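Local coordinates for protein cysteine hydrolase (Vibrio cholerae, PDB 6V98) that is a type VI secretion system effector, probably a cysteine hydrolase of the papain-like CA clan that acts on rival bacterial cells, at residues A178-E181 with Q182-S186; L100-V103 with S104-G108. One frame throughout, in Å; residues are numbered along the deposited sequence.

Interaction 1 of 2, residues A178-E181 with Q182-S186; sequences AYIE and QFQLS. With CA (calcium ion), chain B; CA (calcium ion), chain C.
E181 and Q184 leave the helix on the same course, with chi1 -70° and -76°. A bend at chi2 in E181 and an extended chain in Q184 bring their oxygens to one calcium ion. Their side chains run alongside each other to the metal, carboxylate and amide planes 80° apart. E181 grips the metal with both oxygens, OE1 at 2.6 Å and OE2 at 2.4 Å. Q184 OE1 binds it at 2.4 Å, and four waters complete the sphere. Water 1, one of these, also accepts a hydrogen bond from Q184 NE2, which has a second acceptor in G115 O. These bonds fix which way round the amide sits. On another side of the turn, Y179 CE2 meets F183 CD2 at 3.6 Å, and the ring planes are oblique. Y179 OH lies over one face of the F183 ring, toward its rim, and is hydrogen-bonded to A168 O. Q184 O binds the second calcium ion at 2.3 Å, with water 2, the backbone O of E187 and E203, and D189 OD1. Q184 therefore serves both ions, one through its side chain and one through its backbone. The calcium probably offsets the repulsion between the oxygens of E181 and Q184 OE1.

Interaction 2 of 2, residues L100-V103 with S104-G108; sequences LKEV and SLRSG
L100 O, K101 O, E102 O and V103 O accept hydrogen bonds from the backbone N of S104, L105, R106 and S107, a regular run of alpha-helical i to i+4 bonds. The shortest joins S107 N to V103 O at 2.8 Å. R106 lies along E102, one turn on. R106 has CG beside its backbone N (chi1 -76°) and then runs extended from CG to NE, which carries its guanidinium back alongside E102. The aliphatic part of E102 covers one face of that group. E102 CB is 3.9 Å from R106 NH1, and CG sits above the plane, offset toward the rim. The carboxylate and guanidinium planes are 24° apart. No salt bridge forms: E102 OE1 stays 4.1 Å from R106 NH1 and well out of the guanidinium plane. Water 6 links the charges instead. It donates to E102 OE2 at 2.7 Å and accepts from R106 NH1 at 3.0 Å, lying at the guanidinium edge. S82 OG also bonds E102 OE2 and ties it to a neighbouring loop. Elsewhere on the helix, V103 and S107 pack on Y59 of strand 57-63, and S107 OG bonds E61. S104 OG bonds G111 O, beyond the helix. This is the last part of an amphipathic helix, with a water-bridged i to i+4 acid-base pair on one side and apolar and small residues against the antiparallel sheet on another.

In the fold
Interaction 2 comes first along the chain, on helix 93-107, and interaction 1 follows on helix 176-184. Their centres are about 21 Å apart and their nearest atoms about 11 Å apart, so they do not touch. The seven-stranded antiparallel sheet connects them. Residues 100-108 pack on strands 57-63 and 188-193, whereas 178-186 pack on strand 113-120. Strands 113-120 and 188-193 are neighbours in that sheet. Each helix also leads toward one of them: strand 113-120 follows helix 93-107, and strand 188-193 follows helix 176-184. Interaction 1 joins its helix to the C-terminal strands through calcium, while interaction 2 lies away from the metals.

Interaction 1 of 2, residues A178-E181 with Q182-S186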
loop_
_atom_site.group_PDB
_atom_site.type_symbol
_atom_site.label_atom_id
_atom_site.label_comp_id
_atom_site.label_asym_id
_atom_site.label_seq_id
_atom_site.Cartn_x
_atom_site.Cartn_y
_atom_site.Cartn_z
ATOM N N ALA A 178 13.723 -0.119 -4.024
ATOM C CA ALA A 178 14.148 0.330 -5.344
ATOM C C ALA A 178 12.950 0.686 -6.207
ATOM O O ALA A 178 12.958 1.707 -6.909
ATOM C CB ALA A 178 15.001 -0.750 -6.017
ATOM N N TYR A 179 11.905 -0.144 -6.164
ATOM C CA TYR A 179 10.768 0.065 -7.053
ATOM C C TYR A 179 10.050 1.372 -6.745
ATOM O O TYR A 179 9.646 2.098 -7.668
ATOM C CB TYR A 179 9.787 -1.113 -6.967
ATOM C CG TYR A 179 8.585 -0.896 -7.857
ATOM C CD1 TYR A 179 8.635 -1.223 -9.212
ATOM C CD2 TYR A 179 7.412 -0.347 -7.355
ATOM C CE1 TYR A 179 7.549 -0.999 -10.055
ATOM C CE2 TYR A 179 6.305 -0.115 -8.199
ATOM C CZ TYR A 179 6.393 -0.452 -9.544
ATOM O OH TYR A 179 5.330 -0.238 -10.391
ATOM N N ILE A 180 9.844 1.677 -5.460
ATOM C CA ILE A 180 9.069 2.872 -5.138
ATOM C C ILE A 180 9.782 4.110 -5.647
ATOM O O ILE A 180 9.137 5.053 -6.113
ATOM C CB ILE A 180 8.769 2.964 -3.624
ATOM C CG1 ILE A 180 7.656 3.988 -3.363
ATOM C CG2 ILE A 180 10.020 3.269 -2.802
ATOM C CD1 ILE A 180 6.310 3.582 -3.906
ATOM N N GLU A 181 11.115 4.110 -5.622
ATOM C CA GLU A 181 11.849 5.261 -6.129
ATOM C C GLU A 181 11.685 5.390 -7.637
ATOM O O GLU A 181 11.534 6.500 -8.156
ATOM C CB GLU A 181 13.319 5.155 -5.740
ATOM C CG GLU A 181 13.570 5.344 -4.246
ATOM C CD GLU A 181 13.176 6.729 -3.746
ATOM O OE1 GLU A 181 13.450 7.723 -4.450
ATOM O OE2 GLU A 181 12.585 6.814 -2.645
ATOM N N GLN A 182 11.691 4.263 -8.355
ATOM C CA GLN A 182 11.349 4.287 -9.774
ATOM C C GLN A 182 9.933 4.807 -9.992
ATOM O O GLN A 182 9.696 5.629 -10.889
ATOM C CB GLN A 182 11.498 2.884 -10.370
ATOM C CG GLN A 182 12.915 2.521 -10.770
ATOM C CD GLN A 182 13.575 3.593 -11.624
ATOM O OE1 GLN A 182 14.498 4.277 -11.179
ATOM N NE2 GLN A 182 13.091 3.755 -12.850
ATOM N N PHE A 183 8.977 4.334 -9.186
ATOM C CA PHE A 183 7.584 4.748 -9.344
ATOM C C PHE A 183 7.445 6.249 -9.127
ATOM O O PHE A 183 6.672 6.924 -9.822
ATOM C CB PHE A 183 6.708 3.968 -8.357
ATOM C CG PHE A 183 5.257 3.814 -8.779
ATOM C CD1 PHE A 183 4.748 4.490 -9.873
ATOM C CD2 PHE A 183 4.402 2.985 -8.055
ATOM C CE1 PHE A 183 3.416 4.343 -10.241
ATOM C CE2 PHE A 183 3.066 2.830 -8.432
ATOM C CZ PHE A 183 2.580 3.519 -9.510
ATOM N N GLN A 184 8.214 6.792 -8.183
ATOM C CA GLN A 184 8.139 8.214 -7.868
ATOM C C GLN A 184 8.631 9.086 -9.012
ATOM O O GLN A 184 8.293 10.272 -9.054
ATOM C CB GLN A 184 8.954 8.520 -6.609
ATOM C CG GLN A 184 8.283 8.086 -5.292
ATOM C CD GLN A 184 9.123 8.412 -4.072
ATOM O OE1 GLN A 184 10.316 8.691 -4.183
ATOM N NE2 GLN A 184 8.503 8.369 -2.894
ATOM N N LEU A 185 9.425 8.541 -9.935
ATOM C CA LEU A 185 9.903 9.357 -11.052
ATOM C C LEU A 185 8.771 9.886 -11.926
ATOM O O LEU A 185 8.956 10.900 -12.610
ATOM C CB LEU A 185 10.874 8.554 -11.913
ATOM C CG LEU A 185 12.159 8.139 -11.208
ATOM C CD1 LEU A 185 13.056 7.378 -12.164
ATOM C CD2 LEU A 185 12.861 9.383 -10.693
ATOM N N SER A 186 7.610 9.226 -11.934
ATOM C CA SER A 186 6.499 9.629 -12.790
ATOM C C SER A 186 5.218 9.937 -12.023
ATOM O O SER A 186 4.165 10.102 -12.649
ATOM C CB SER A 186 6.214 8.545 -13.836
ATOM O OG SER A 186 6.202 7.255 -13.240
HETATM CA CA CA B . 12.163 9.174 -2.714
HETATM CA CA CA C . 7.723 12.383 -8.372
HETATM O O HOH W 1 10.808 8.638 -0.869
HETATM O O HOH W 2 7.754 12.968 -10.638
HETATM O O HOH W 3 13.074 10.875 -4.562
HETATM O O HOH W 4 13.559 10.231 -0.919
HETATM O O HOH W 5 10.639 11.204 -2.417
#

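Interaction 2 of 2, residues L100-V103 with S104-G108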
loop_
_atom_site.group_PDB
_atom_site.type_symbol
_atom_site.label_atom_id
_atom_site.label_comp_id
_atom_site.label_asym_id
_atom_site.label_seq_id
_atom_site.Cartn_x
_atom_site.Cartn_y
_atom_site.Cartn_z
ATOM N N LEU A 100 -0.923 7.876 8.522
ATOM C CA LEU A 100 0.441 7.441 8.249
ATOM C C LEU A 100 1.105 6.947 9.526
ATOM O O LEU A 100 1.775 5.910 9.529
ATOM C CB LEU A 100 1.238 8.576 7.611
ATOM C CG LEU A 100 0.791 8.945 6.182
ATOM C CD1 LEU A 100 1.582 10.136 5.647
ATOM C CD2 LEU A 100 0.905 7.731 5.228
ATOM N N LYS A 101 0.912 7.673 10.628
ATOM C CA LYS A 101 1.431 7.206 11.908
ATOM C C LYS A 101 0.855 5.839 12.277
ATOM O O LYS A 101 1.579 4.963 12.768
ATOM C CB LYS A 101 1.114 8.225 12.994
ATOM C CG LYS A 101 1.927 8.029 14.243
ATOM C CD LYS A 101 1.720 9.177 15.211
ATOM C CE LYS A 101 3.008 9.455 15.963
ATOM N NZ LYS A 101 3.219 8.476 17.055
ATOM N N GLU A 102 -0.452 5.650 12.083
ATOM C CA GLU A 102 -1.066 4.356 12.376
ATOM C C GLU A 102 -0.402 3.251 11.569
ATOM O O GLU A 102 -0.022 2.205 12.111
ATOM C CB GLU A 102 -2.570 4.408 12.085
ATOM C CG GLU A 102 -3.373 5.259 13.091
ATOM C CD GLU A 102 -4.820 5.463 12.659
ATOM O OE1 GLU A 102 -5.098 5.298 11.461
ATOM O OE2 GLU A 102 -5.676 5.791 13.507
ATOM N N VAL A 103 -0.239 3.481 10.264
ATOM C CA VAL A 103 0.283 2.449 9.373
ATOM C C VAL A 103 1.737 2.144 9.703
ATOM O O VAL A 103 2.160 0.975 9.718
ATOM C CB VAL A 103 0.089 2.904 7.914
ATOM C CG1 VAL A 103 0.911 2.070 6.969
ATOM C CG2 VAL A 103 -1.395 2.839 7.552
ATOM N N SER A 104 2.519 3.182 10.006
ATOM C CA SER A 104 3.920 2.970 10.351
ATOM C C SER A 104 4.059 2.118 11.611
ATOM O O SER A 104 4.900 1.210 11.667
ATOM C CB SER A 104 4.623 4.315 10.533
ATOM O OG SER A 104 5.960 4.096 10.929
ATOM N N LEU A 105 3.255 2.404 12.641
ATOM C CA LEU A 105 3.323 1.624 13.872
ATOM C C LEU A 105 2.861 0.196 13.641
ATOM O O LEU A 105 3.506 -0.758 14.096
ATOM C CB LEU A 105 2.462 2.272 14.963
ATOM C CG LEU A 105 2.307 1.423 16.227
ATOM C CD1 LEU A 105 3.677 1.120 16.821
ATOM C CD2 LEU A 105 1.417 2.118 17.271
ATOM N N ARG A 106 1.739 0.035 12.936
ATOM C CA ARG A 106 1.037 -1.243 12.912
ATOM C C ARG A 106 1.644 -2.189 11.898
ATOM O O ARG A 106 1.641 -3.404 12.114
ATOM C CB ARG A 106 -0.451 -1.026 12.600
ATOM C CG ARG A 106 -1.234 -0.477 13.794
ATOM C CD ARG A 106 -2.610 0.079 13.435
ATOM N NE ARG A 106 -3.137 0.872 14.567
ATOM C CZ ARG A 106 -4.240 1.612 14.514
ATOM N NH1 ARG A 106 -4.949 1.663 13.396
ATOM N NH2 ARG A 106 -4.638 2.309 15.579
ATOM N N SER A 107 2.173 -1.646 10.804
ATOM C CA SER A 107 2.672 -2.441 9.689
ATOM C C SER A 107 4.097 -2.104 9.282
ATOM O O SER A 107 4.683 -2.854 8.500
ATOM C CB SER A 107 1.760 -2.265 8.463
ATOM O OG SER A 107 0.452 -2.724 8.740
ATOM N N GLY A 108 4.668 -1.007 9.763
ATOM C CA GLY A 108 5.903 -0.525 9.185
ATOM C C GLY A 108 7.103 -0.401 10.098
ATOM O O GLY A 108 8.040 0.331 9.760
HETATM O O HOH W 6 -7.176 3.559 13.945
#